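Local coordinates for putative peptidase (Clostridium acetobutylicum, PDB 3K9T), which binds one zinc ion per subunit and probably serves in the biosynthesis of modified polysaccharides, with no peptidase activity expected despite its aminopeptidase-like region, at residues 36-41 with 166-171; 366-371 with 429-434; 6-11 with 212-217; 268-273 with 308-313. All blocks are in the same frame, centred on the assembly; numbering follows the deposited sequence.

In the fold
Contacts 1 and 4 both reach the mixed eight-stranded sheet of the aminopeptidase-like region, but on opposite sides of the chain's centre, with their centres about 28 Å apart. Contact 1 is the one near the metal: the side chain of V38 is about 10 Å from that of the zinc ligand H190, which binds the ion with D196 and H325. Contact 3 joins the N-terminal helix to the loop before strand 219-225, and its nearest atoms are about 8 Å from contact 4. Contact 2 belongs to the C-terminal winged helix-turn-helix, about 54 Å from contact 1 between centres, yet its nearest atoms come to about 7 Å from contact 3.

Contact 1 (36-41 with 166-171); sequences NGVRKT and SLTYGE
R39 on helix 36-45 reaches the start of strand 166-174 and lays its long side chain against T168 and S166, while V38 packs on T168 beside it. From CB, the chain leaves with CG anti to the carbonyl carbon (chi1 -67°) and stays extended to NE, which carries it along the helix flank to the strand. R39 CG meets T168 OG1 at 3.7 Å, and R39 CD is farther from the same oxygen, at 4.2 Å. NE comes within 3.4 Å of T168 OG1, but the angle is too poor for a hydrogen bond; that hydroxyl bonds instead to E55. At the tip the guanidinium divides its work. NH2 lies 3.3 Å from S166 O and equally near S166 OG, and forms a salt bridge with E55, whose OE1 also bonds to S166 OG. NH1 turns back to its own helix, donating to N36 OD1 at 3.0 Å with an N-H...O angle of 146° from above the amide carbonyl plane, and pairs with E70. Two carboxylates and an amide thus fix the rotation of the group, and probably keep it charged. V38 adds the apolar part: CG1 touches T168 CB at 3.9 Å, the two side chains lying alongside, oppositely directed. The axes of the short segments run 8.5 Å apart at 20°, so helix and strand are nearly parallel: a helix packed on the sheet of the aminopeptidase-like alpha/beta fold, with the V38 side chain about 10 Å from that of the zinc ligand H190.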
loop_
_atom_site.group_PDB
_atom_site.type_symbol
_atom_site.label_atom_id
_atom_site.label_comp_id
_atom_site.label_asym_id
_atom_site.label_seq_id
_atom_site.Cartn_x
_atom_site.Cartn_y
_atom_site.Cartn_z
ATOM N N ASN A 36 -10.033 48.854 13.894
ATOM C CA ASN A 36 -8.822 49.672 13.729
ATOM C C ASN A 36 -7.518 48.938 14.097
ATOM O O ASN A 36 -6.433 49.334 13.691
ATOM C CB ASN A 36 -8.938 51.004 14.494
ATOM C CG ASN A 36 -9.925 51.973 13.853
ATOM O OD1 ASN A 36 -10.123 51.974 12.648
ATOM N ND2 ASN A 36 -10.541 52.799 14.667
ATOM N N GLY A 37 -7.636 47.843 14.828
ATOM C CA GLY A 37 -6.472 47.058 15.201
ATOM C C GLY A 37 -5.975 46.350 13.979
ATOM O O GLY A 37 -4.762 46.248 13.756
ATOM N N VAL A 38 -6.923 45.877 13.173
ATOM C CA VAL A 38 -6.553 45.248 11.916
ATOM C C VAL A 38 -5.902 46.305 11.045
ATOM O O VAL A 38 -4.865 46.037 10.407
ATOM C CB VAL A 38 -7.744 44.635 11.173
ATOM C CG1 VAL A 38 -7.241 43.924 9.896
ATOM C CG2 VAL A 38 -8.574 43.680 12.093
ATOM N N ARG A 39 -6.478 47.518 11.030
ATOM C CA ARG A 39 -5.897 48.603 10.219
ATOM C C ARG A 39 -4.502 48.998 10.678
ATOM O O ARG A 39 -3.616 49.191 9.838
ATOM C CB ARG A 39 -6.826 49.803 10.132
ATOM C CG ARG A 39 -8.084 49.464 9.353
ATOM C CD ARG A 39 -9.132 50.542 9.404
ATOM N NE ARG A 39 -10.387 50.058 8.814
ATOM C CZ ARG A 39 -11.529 49.882 9.477
ATOM N NH1 ARG A 39 -11.621 50.175 10.754
ATOM N NH2 ARG A 39 -12.601 49.428 8.856
ATOM N N LYS A 40 -4.272 49.048 11.999
ATOM C CA LYS A 40 -2.934 49.392 12.507
ATOM C C LYS A 40 -1.950 48.304 12.107
ATOM O O LYS A 40 -0.776 48.564 11.847
ATOM C CB LYS A 40 -2.973 49.652 14.022
ATOM C CG LYS A 40 -1.802 50.445 14.561
ATOM N N THR A 41 -2.450 47.073 12.012
ATOM C CA THR A 41 -1.636 45.921 11.657
ATOM C C THR A 41 -1.229 45.961 10.178
ATOM O O THR A 41 -0.093 45.652 9.849
ATOM C CB THR A 41 -2.369 44.592 12.033
ATOM O OG1 THR A 41 -2.545 44.569 13.438
ATOM C CG2 THR A 41 -1.589 43.335 11.621
ATOM N N SER A 166 -16.824 48.347 8.064
ATOM C CA SER A 166 -16.285 47.476 7.051
ATOM C C SER A 166 -15.203 46.547 7.562
ATOM O O SER A 166 -14.544 46.815 8.584
ATOM C CB SER A 166 -15.742 48.303 5.893
ATOM O OG SER A 166 -14.763 49.185 6.369
ATOM N N LEU A 167 -15.033 45.456 6.808
ATOM C CA LEU A 167 -14.075 44.406 7.104
ATOM C C LEU A 167 -12.829 44.610 6.247
ATOM O O LEU A 167 -12.917 44.666 5.016
ATOM C CB LEU A 167 -14.695 43.020 6.822
ATOM C CG LEU A 167 -13.828 41.761 7.012
ATOM C CD1 LEU A 167 -14.667 40.590 7.509
ATOM C CD2 LEU A 167 -13.113 41.411 5.761
ATOM N N THR A 168 -11.686 44.718 6.924
ATOM C CA THR A 168 -10.397 44.937 6.281
ATOM C C THR A 168 -9.713 43.641 5.897
ATOM O O THR A 168 -9.666 42.708 6.716
ATOM C CB THR A 168 -9.416 45.672 7.227
ATOM O OG1 THR A 168 -10.073 46.814 7.800
ATOM C CG2 THR A 168 -8.137 46.104 6.445
ATOM N N TYR A 169 -9.226 43.575 4.657
ATOM C CA TYR A 169 -8.245 42.543 4.295
ATOM C C TYR A 169 -7.165 43.144 3.407
ATOM O O TYR A 169 -7.424 44.095 2.667
ATOM C CB TYR A 169 -8.848 41.263 3.688
ATOM C CG TYR A 169 -9.406 41.354 2.282
ATOM C CD1 TYR A 169 -8.602 41.198 1.191
ATOM C CD2 TYR A 169 -10.738 41.520 2.062
ATOM C CE1 TYR A 169 -9.098 41.226 -0.059
ATOM C CE2 TYR A 169 -11.254 41.551 0.791
ATOM C CZ TYR A 169 -10.436 41.405 -0.260
ATOM O OH TYR A 169 -10.954 41.475 -1.539
ATOM N N GLY A 170 -5.954 42.604 3.519
ATOM C CA GLY A 170 -4.814 43.053 2.721
ATOM C C GLY A 170 -4.325 42.001 1.730
ATOM O O GLY A 170 -4.421 40.805 1.975
ATOM N N GLU A 171 -3.734 42.453 0.639
ATOM C CA GLU A 171 -3.336 41.554 -0.429
ATOM C C GLU A 171 -2.114 42.088 -1.187
ATOM O O GLU A 171 -2.022 43.287 -1.493
ATOM C CB GLU A 171 -4.528 41.416 -1.363
ATOM C CG GLU A 171 -4.385 40.515 -2.533
ATOM C CD GLU A 171 -5.719 40.376 -3.300
ATOM O OE1 GLU A 171 -6.727 41.007 -2.912
ATOM O OE2 GLU A 171 -5.780 39.592 -4.263
#

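Contact 2 (366-371 with 429-434); sequences CEPQLG and VELLKL
L431 starts with CG anti to its carbonyl carbon (chi1 -80°) and continues with an extended second torsion (chi2 168°), which carries both methyls out to the ring of P368. L370 adopts the same first-torsion family, and although its CB does not head for the other segment, CD2 swings back to L431. The pyrrolidine ring takes the larger part of the contact: P368 CG sits 3.9 Å from L431 CD1, and P368 CB is 4.0 Å from L431 CD2, so the two methyls lie along the CB-CG edge of the ring. L370 CD2 then meets L431 CD1 at 4.1 Å, a contact less certain because L370 is poorly ordered. All of it is dispersion between saturated carbons, largely buried, and P368 also leans on L396 and L370 on M392 of helix 389-398. L431 is placed by the Schellman motif that closes helix 416-428, in which E430 has positive phi and L431 N returns to L426 O. E367 forms a salt bridge with R300 of a second subunit, so the loop at 366-371 also faces the trimer interface. The loop after strand 358-361, the end of helix 416-428 and the C-terminal strand together make up part of the permutated winged helix-turn-helix.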
loop_
_atom_site.group_PDB
_atom_site.type_symbol
_atom_site.label_atom_id
_atom_site.label_comp_id
_atom_site.label_asym_id
_atom_site.label_seq_id
_atom_site.Cartn_x
_atom_site.Cartn_y
_atom_site.Cartn_z
ATOM N N CYS A 366 20.473 4.107 -24.889
ATOM C CA CYS A 366 21.605 3.814 -24.040
ATOM C C CYS A 366 22.162 5.079 -23.425
ATOM O O CYS A 366 21.798 6.222 -23.778
ATOM C CB CYS A 366 22.674 3.058 -24.781
ATOM S SG CYS A 366 22.054 1.576 -25.506
ATOM N N GLU A 367 23.043 4.884 -22.469
ATOM C CA GLU A 367 23.590 6.048 -21.801
ATOM C C GLU A 367 24.568 6.739 -22.736
ATOM O O GLU A 367 25.066 6.135 -23.696
ATOM C CB GLU A 367 24.121 5.740 -20.377
ATOM C CG GLU A 367 25.159 4.684 -20.196
ATOM C CD GLU A 367 25.328 4.235 -18.735
ATOM O OE1 GLU A 367 24.388 4.280 -17.911
ATOM O OE2 GLU A 367 26.439 3.789 -18.422
ATOM N N PRO A 368 24.749 8.042 -22.545
ATOM C CA PRO A 368 25.716 8.747 -23.358
ATOM C C PRO A 368 27.096 8.380 -22.888
ATOM O O PRO A 368 27.258 7.968 -21.739
ATOM C CB PRO A 368 25.434 10.216 -23.048
ATOM C CG PRO A 368 24.777 10.224 -21.754
ATOM C CD PRO A 368 24.027 8.936 -21.633
ATOM N N GLN A 369 28.083 8.518 -23.759
ATOM C CA GLN A 369 29.455 8.261 -23.358
ATOM C C GLN A 369 29.914 9.507 -22.592
ATOM O O GLN A 369 30.534 10.389 -23.174
ATOM C CB GLN A 369 30.295 7.979 -24.602
ATOM C CG GLN A 369 31.734 7.585 -24.337
ATOM C CD GLN A 369 32.396 6.931 -25.525
ATOM O OE1 GLN A 369 31.962 7.091 -26.674
ATOM N NE2 GLN A 369 33.453 6.170 -25.256
ATOM N N LEU A 370 29.541 9.607 -21.308
ATOM C CA LEU A 370 29.844 10.812 -20.517
ATOM C C LEU A 370 31.371 10.962 -20.628
ATOM O O LEU A 370 32.107 10.026 -20.333
ATOM C CB LEU A 370 29.321 10.739 -19.041
ATOM C CG LEU A 370 27.829 10.906 -18.598
ATOM C CD1 LEU A 370 27.601 10.874 -17.058
ATOM C CD2 LEU A 370 27.211 12.184 -19.095
ATOM N N GLY A 371 31.829 12.114 -21.117
ATOM C CA GLY A 371 33.252 12.325 -21.419
ATOM C C GLY A 371 33.456 13.038 -22.746
ATOM O O GLY A 371 34.482 13.671 -22.961
ATOM N N VAL A 429 25.307 20.586 -21.058
ATOM C CA VAL A 429 25.977 19.867 -22.151
ATOM C C VAL A 429 24.980 19.413 -23.219
ATOM O O VAL A 429 25.304 18.588 -24.078
ATOM C CB VAL A 429 26.791 18.699 -21.639
ATOM C CG1 VAL A 429 27.896 19.226 -20.731
ATOM C CG2 VAL A 429 25.880 17.684 -20.944
ATOM N N GLU A 430 23.750 19.927 -23.135
ATOM C CA GLU A 430 22.726 19.698 -24.149
ATOM C C GLU A 430 22.215 18.254 -24.258
ATOM O O GLU A 430 21.720 17.830 -25.308
ATOM C CB GLU A 430 23.197 20.212 -25.512
ATOM C CG GLU A 430 23.718 21.648 -25.485
ATOM C CD GLU A 430 24.012 22.208 -26.865
ATOM O OE1 GLU A 430 24.629 21.503 -27.694
ATOM O OE2 GLU A 430 23.642 23.374 -27.113
ATOM N N LEU A 431 22.279 17.516 -23.159
ATOM C CA LEU A 431 21.714 16.163 -23.129
ATOM C C LEU A 431 20.218 16.176 -22.714
ATOM O O LEU A 431 19.568 15.128 -22.677
ATOM C CB LEU A 431 22.527 15.279 -22.178
ATOM C CG LEU A 431 23.826 14.700 -22.718
ATOM C CD1 LEU A 431 24.643 14.104 -21.585
ATOM C CD2 LEU A 431 23.580 13.655 -23.837
ATOM N N LEU A 432 19.683 17.352 -22.388
ATOM C CA LEU A 432 18.285 17.488 -21.962
ATOM C C LEU A 432 17.562 18.656 -22.662
ATOM O O LEU A 432 18.114 19.716 -22.889
ATOM C CB LEU A 432 18.192 17.680 -20.431
ATOM C CG LEU A 432 18.649 16.557 -19.489
ATOM C CD1 LEU A 432 18.575 17.023 -18.022
ATOM C CD2 LEU A 432 17.835 15.249 -19.724
ATOM N N LYS A 433 16.302 18.439 -22.974
ATOM C CA LYS A 433 15.447 19.459 -23.534
ATOM C C LYS A 433 14.384 19.708 -22.471
ATOM O O LYS A 433 13.948 18.779 -21.802
ATOM C CB LYS A 433 14.807 18.938 -24.814
ATOM C CG LYS A 433 13.959 19.930 -25.571
ATOM C CD LYS A 433 13.173 19.238 -26.712
ATOM C CE LYS A 433 11.999 20.074 -27.175
ATOM N NZ LYS A 433 11.543 19.687 -28.538
ATOM N N LEU A 434 14.016 20.964 -22.264
ATOM C CA LEU A 434 12.928 21.305 -21.352
ATOM C C LEU A 434 11.641 21.015 -22.136
ATOM O O LEU A 434 11.522 21.367 -23.306
ATOM C CB LEU A 434 13.044 22.769 -20.953
ATOM C CG LEU A 434 12.388 23.345 -19.703
ATOM C CD1 LEU A 434 12.659 22.564 -18.424
ATOM C CD2 LEU A 434 12.956 24.715 -19.601
#

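Contact 3 (6-11 with 212-217); sequences NKYIQN and SKLKTK
K213 NZ is hydrogen-bonded to a (4R)-2-methylpentane-2,4-diol molecule, probably from the crystallisation liquor, while the aliphatic part of the same lysine lies against the hydroxyl of Y8. The contact joins helix 5-10, at the N-terminal end of the aminopeptidase-like fold, to the loop that links helix 194-211 with strand 219-225. Y8 OH meets K213 CD at 3.2 Å and K213 CB at 3.4 Å, van der Waals contacts between oxygen and carbon, with K213 CG slightly farther off. Y8 CA and K213 CA are 10.5 Å apart, and the length of the tyrosine side chain spans that distance; its ring end supplies nearly all the touching surface on the helix side. The Y8 and K213 side chains cross at about a right angle. Lysine carbons, not its amine, do the work toward Y8: chi4 of 58° bends the chain at its end, and the polar and apolar ends of K213 are thus used separately. L214 provides a buried apolar partner that also packs on M2 and E4, and Y8 also touches L347 of helix 336-355. Y8 and L214 run antiparallel alongside each other, with L214 CD2 lying 4.1 Å from Y8 CE2, the ring carbon one bond from the hydroxyl-bearing CZ.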
loop_
_atom_site.group_PDB
_atom_site.type_symbol
_atom_site.label_atom_id
_atom_site.label_comp_id
_atom_site.label_asym_id
_atom_site.label_seq_id
_atom_site.Cartn_x
_atom_site.Cartn_y
_atom_site.Cartn_z
ATOM N N ASN A 6 19.185 31.284 -2.418
ATOM C CA ASN A 6 20.115 30.622 -1.508
ATOM C C ASN A 6 20.669 31.559 -0.430
ATOM O O ASN A 6 20.841 31.156 0.700
ATOM C CB ASN A 6 21.268 29.963 -2.263
ATOM C CG ASN A 6 20.817 28.874 -3.244
ATOM O OD1 ASN A 6 19.647 28.495 -3.328
ATOM N ND2 ASN A 6 21.771 28.379 -4.011
ATOM N N LYS A 7 20.920 32.814 -0.774
ATOM C CA LYS A 7 21.511 33.748 0.176
ATOM C C LYS A 7 20.501 34.067 1.262
ATOM O O LYS A 7 20.903 34.289 2.404
ATOM C CB LYS A 7 22.053 35.034 -0.512
ATOM C CG LYS A 7 21.000 35.797 -1.341
ATOM C CD LYS A 7 21.536 37.000 -2.189
ATOM C CE LYS A 7 20.562 37.385 -3.391
ATOM N NZ LYS A 7 20.882 36.719 -4.736
ATOM N N TYR A 8 19.208 34.094 0.906
ATOM C CA TYR A 8 18.154 34.321 1.886
ATOM C C TYR A 8 18.045 33.133 2.854
ATOM O O TYR A 8 17.888 33.325 4.066
ATOM C CB TYR A 8 16.800 34.581 1.214
ATOM C CG TYR A 8 16.763 35.883 0.435
ATOM C CD1 TYR A 8 16.534 37.100 1.063
ATOM C CD2 TYR A 8 16.954 35.891 -0.924
ATOM C CE1 TYR A 8 16.523 38.287 0.335
ATOM C CE2 TYR A 8 16.944 37.053 -1.646
ATOM C CZ TYR A 8 16.739 38.250 -1.021
ATOM O OH TYR A 8 16.725 39.389 -1.793
ATOM N N ILE A 9 18.135 31.909 2.330
ATOM C CA ILE A 9 18.100 30.733 3.181
ATOM C C ILE A 9 19.333 30.773 4.081
ATOM O O ILE A 9 19.224 30.553 5.292
ATOM C CB ILE A 9 18.037 29.420 2.375
ATOM C CG1 ILE A 9 16.694 29.314 1.653
ATOM C CG2 ILE A 9 18.236 28.248 3.287
ATOM C CD1 ILE A 9 16.629 28.245 0.527
ATOM N N GLN A 10 20.494 31.106 3.516
ATOM C CA GLN A 10 21.734 31.145 4.311
ATOM C C GLN A 10 21.747 32.221 5.387
ATOM O O GLN A 10 22.487 32.099 6.354
ATOM C CB GLN A 10 22.948 31.316 3.419
ATOM C CG GLN A 10 23.310 30.046 2.616
ATOM C CD GLN A 10 24.032 30.357 1.283
ATOM O OE1 GLN A 10 24.470 31.492 1.033
ATOM N NE2 GLN A 10 24.122 29.350 0.418
ATOM N N ASN A 11 20.938 33.269 5.243
ATOM C CA ASN A 11 20.906 34.327 6.255
ATOM C C ASN A 11 19.679 34.263 7.165
ATOM O O ASN A 11 19.292 35.247 7.827
ATOM C CB ASN A 11 20.969 35.702 5.590
ATOM C CG ASN A 11 21.393 36.765 6.556
ATOM O OD1 ASN A 11 22.264 36.530 7.400
ATOM N ND2 ASN A 11 20.766 37.928 6.476
ATOM N N SER A 212 9.757 39.215 -3.668
ATOM C CA SER A 212 9.758 40.512 -4.314
ATOM C C SER A 212 11.033 40.853 -5.050
ATOM O O SER A 212 11.003 41.637 -5.979
ATOM C CB SER A 212 9.588 41.603 -3.252
ATOM O OG SER A 212 8.258 41.672 -2.841
ATOM N N LYS A 213 12.148 40.331 -4.568
ATOM C CA LYS A 213 13.448 40.658 -5.101
ATOM C C LYS A 213 13.953 39.667 -6.141
ATOM O O LYS A 213 15.053 39.842 -6.660
ATOM C CB LYS A 213 14.412 40.762 -3.925
ATOM C CG LYS A 213 14.027 41.948 -3.012
ATOM C CD LYS A 213 14.856 42.037 -1.769
ATOM C CE LYS A 213 14.616 43.367 -1.037
ATOM N NZ LYS A 213 13.232 43.592 -0.652
ATOM N N LEU A 214 13.142 38.657 -6.470
ATOM C CA LEU A 214 13.530 37.580 -7.378
ATOM C C LEU A 214 12.658 37.536 -8.633
ATOM O O LEU A 214 11.513 37.980 -8.635
ATOM C CB LEU A 214 13.378 36.241 -6.660
ATOM C CG LEU A 214 14.062 36.040 -5.313
ATOM C CD1 LEU A 214 13.785 34.641 -4.819
ATOM C CD2 LEU A 214 15.549 36.252 -5.467
ATOM N N LYS A 215 13.201 36.968 -9.698
ATOM C CA LYS A 215 12.465 36.790 -10.940
ATOM C C LYS A 215 11.852 35.381 -10.875
ATOM O O LYS A 215 12.553 34.402 -11.036
ATOM C CB LYS A 215 13.437 36.922 -12.114
ATOM C CG LYS A 215 12.802 36.756 -13.522
ATOM C CD LYS A 215 13.876 36.840 -14.645
ATOM C CE LYS A 215 13.370 36.308 -16.005
ATOM N NZ LYS A 215 12.427 37.244 -16.675
ATOM N N THR A 216 10.549 35.280 -10.624
ATOM C CA THR A 216 9.897 33.973 -10.436
ATOM C C THR A 216 9.136 33.503 -11.662
ATOM O O THR A 216 8.683 34.317 -12.451
ATOM C CB THR A 216 8.907 33.988 -9.227
ATOM O OG1 THR A 216 7.838 34.922 -9.476
ATOM C CG2 THR A 216 9.628 34.362 -7.955
ATOM N N LYS A 217 9.025 32.178 -11.809
ATOM C CA LYS A 217 8.265 31.536 -12.901
ATOM C C LYS A 217 6.790 31.697 -12.591
ATOM O O LYS A 217 5.990 32.118 -13.435
ATOM C CB LYS A 217 8.623 30.034 -13.008
ATOM C CG LYS A 217 7.811 29.151 -14.016
ATOM C CD LYS A 217 8.315 27.660 -13.969
ATOM C CE LYS A 217 7.237 26.605 -14.353
ATOM N NZ LYS A 217 7.802 25.274 -14.798
#

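Contact 4 (268-273 with 308-313); sequences GDAEID and NLSVGS. Unlike the reference sequence in segment 308-313: S310 (reference Pro).
A270 and I272, at the start of helix 271-282, meet S310, just before strand 311-315, through van der Waals contacts of methyl groups with serine carbon and oxygen. The methyl A270 CB lies 3.9 Å from S310 CB and equally far from S310 OG, so it covers the base of the serine side chain. Two residues further on, I272 brings a branch methyl to the same serine: CG2 sits 3.8 Å from the backbone oxygen S310 O and 4.3 Å from S310 CB. With I272 CG1 anti to the backbone N (chi1 -171°), that arm is directed away from S310 and CG2 is left to face it; the I272 side chain also packs on M247 and L249 of strand 245-250.

Polar interactions hold each side from within or from elsewhere. A270 occupies the N-cap position, and its N donates to OD2 of D273, three residues on, at 3.0 Å with an N-H...O angle of 137°, meeting the carboxylate on its anti side. D273 OD2 also bonds to T265 OG1 and OD1 to Y262 OH, which fixes the carboxylate at the helix start, where its charge would probably be favoured. G312, in the strand, bonds through its backbone to G248 and V250. The two segments therefore meet by van der Waals contact alone, with the hydrogen bonds lying within one side or going to outside partners.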
loop_
_atom_site.group_PDB
_atom_site.type_symbol
_atom_site.label_atom_id
_atom_site.label_comp_id
_atom_site.label_asym_id
_atom_site.label_seq_id
_atom_site.Cartn_x
_atom_site.Cartn_y
_atom_site.Cartn_z
ATOM N N GLY A 268 -4.387 14.978 -0.643
ATOM C CA GLY A 268 -3.307 14.151 -0.073
ATOM C C GLY A 268 -2.039 13.981 -0.873
ATOM O O GLY A 268 -0.971 13.934 -0.313
ATOM N N ASP A 269 -2.133 13.891 -2.196
ATOM C CA ASP A 269 -0.930 13.713 -3.012
ATOM C C ASP A 269 -0.777 14.758 -4.121
ATOM O O ASP A 269 -0.149 14.467 -5.150
ATOM C CB ASP A 269 -0.906 12.276 -3.580
ATOM C CG ASP A 269 -2.090 11.975 -4.461
ATOM O OD1 ASP A 269 -3.052 12.806 -4.555
ATOM O OD2 ASP A 269 -2.047 10.879 -5.073
ATOM N N ALA A 270 -1.342 15.958 -3.924
ATOM C CA ALA A 270 -1.213 17.062 -4.899
ATOM C C ALA A 270 0.250 17.473 -4.964
ATOM O O ALA A 270 1.040 17.094 -4.105
ATOM C CB ALA A 270 -2.059 18.264 -4.506
ATOM N N GLU A 271 0.614 18.248 -5.975
ATOM C CA GLU A 271 2.000 18.640 -6.130
ATOM C C GLU A 271 2.578 19.307 -4.876
ATOM O O GLU A 271 3.695 18.939 -4.434
ATOM C CB GLU A 271 2.205 19.518 -7.337
ATOM C CG GLU A 271 3.683 19.653 -7.649
ATOM C CD GLU A 271 3.984 20.558 -8.823
ATOM O OE1 GLU A 271 3.059 20.776 -9.651
ATOM O OE2 GLU A 271 5.169 21.004 -8.898
ATOM N N ILE A 272 1.812 20.215 -4.277
ATOM C CA ILE A 272 2.269 20.903 -3.063
ATOM C C ILE A 272 2.527 19.907 -1.912
ATOM O O ILE A 272 3.493 20.046 -1.199
ATOM C CB ILE A 272 1.308 22.078 -2.641
ATOM C CG1 ILE A 272 1.915 22.909 -1.507
ATOM C CG2 ILE A 272 -0.068 21.557 -2.246
ATOM C CD1 ILE A 272 3.288 23.462 -1.811
ATOM N N ASP A 273 1.690 18.884 -1.757
ATOM C CA ASP A 273 1.895 17.849 -0.703
ATOM C C ASP A 273 3.194 17.122 -0.927
ATOM O O ASP A 273 3.981 16.912 0.018
ATOM C CB ASP A 273 0.788 16.787 -0.728
ATOM C CG ASP A 273 -0.591 17.353 -0.422
ATOM O OD1 ASP A 273 -0.722 18.145 0.543
ATOM O OD2 ASP A 273 -1.543 16.999 -1.160
ATOM N N ASN A 308 -12.200 24.020 -4.028
ATOM C CA ASN A 308 -11.513 22.796 -4.394
ATOM C C ASN A 308 -10.105 22.992 -4.925
ATOM O O ASN A 308 -9.657 22.289 -5.852
ATOM C CB ASN A 308 -12.371 22.000 -5.384
ATOM C CG ASN A 308 -12.041 20.519 -5.387
ATOM O OD1 ASN A 308 -11.946 19.873 -4.340
ATOM N ND2 ASN A 308 -11.867 19.971 -6.566
ATOM N N LEU A 309 -9.396 23.899 -4.252
ATOM C CA LEU A 309 -7.996 24.187 -4.558
ATOM C C LEU A 309 -7.082 23.291 -3.715
ATOM O O LEU A 309 -7.556 22.694 -2.758
ATOM C CB LEU A 309 -7.668 25.642 -4.251
ATOM C CG LEU A 309 -8.539 26.715 -4.879
ATOM C CD1 LEU A 309 -8.251 28.059 -4.153
ATOM C CD2 LEU A 309 -8.267 26.762 -6.389
ATOM N N SER A 310 -5.792 23.207 -4.080
ATOM C CA SER A 310 -4.840 22.412 -3.331
ATOM C C SER A 310 -4.105 23.294 -2.359
ATOM O O SER A 310 -3.076 23.866 -2.688
ATOM C CB SER A 310 -3.828 21.712 -4.255
ATOM O OG SER A 310 -4.521 21.209 -5.354
ATOM N N VAL A 311 -4.635 23.390 -1.161
ATOM C CA VAL A 311 -4.028 24.210 -0.129
ATOM C C VAL A 311 -3.744 23.350 1.124
ATOM O O VAL A 311 -4.642 22.714 1.695
ATOM C CB VAL A 311 -4.940 25.430 0.206
ATOM C CG1 VAL A 311 -4.358 26.252 1.368
ATOM C CG2 VAL A 311 -5.148 26.243 -1.019
ATOM N N GLY A 312 -2.479 23.313 1.515
ATOM C CA GLY A 312 -2.096 22.700 2.794
ATOM C C GLY A 312 -1.709 23.760 3.809
ATOM O O GLY A 312 -2.002 24.925 3.622
ATOM N N SER A 313 -1.037 23.338 4.887
ATOM C CA SER A 313 -0.694 24.215 5.992
ATOM C C SER A 313 0.585 23.714 6.612
ATOM O O SER A 313 0.662 22.578 7.078
ATOM C CB SER A 313 -1.832 24.262 7.001
ATOM O OG SER A 313 -1.626 25.240 8.015
#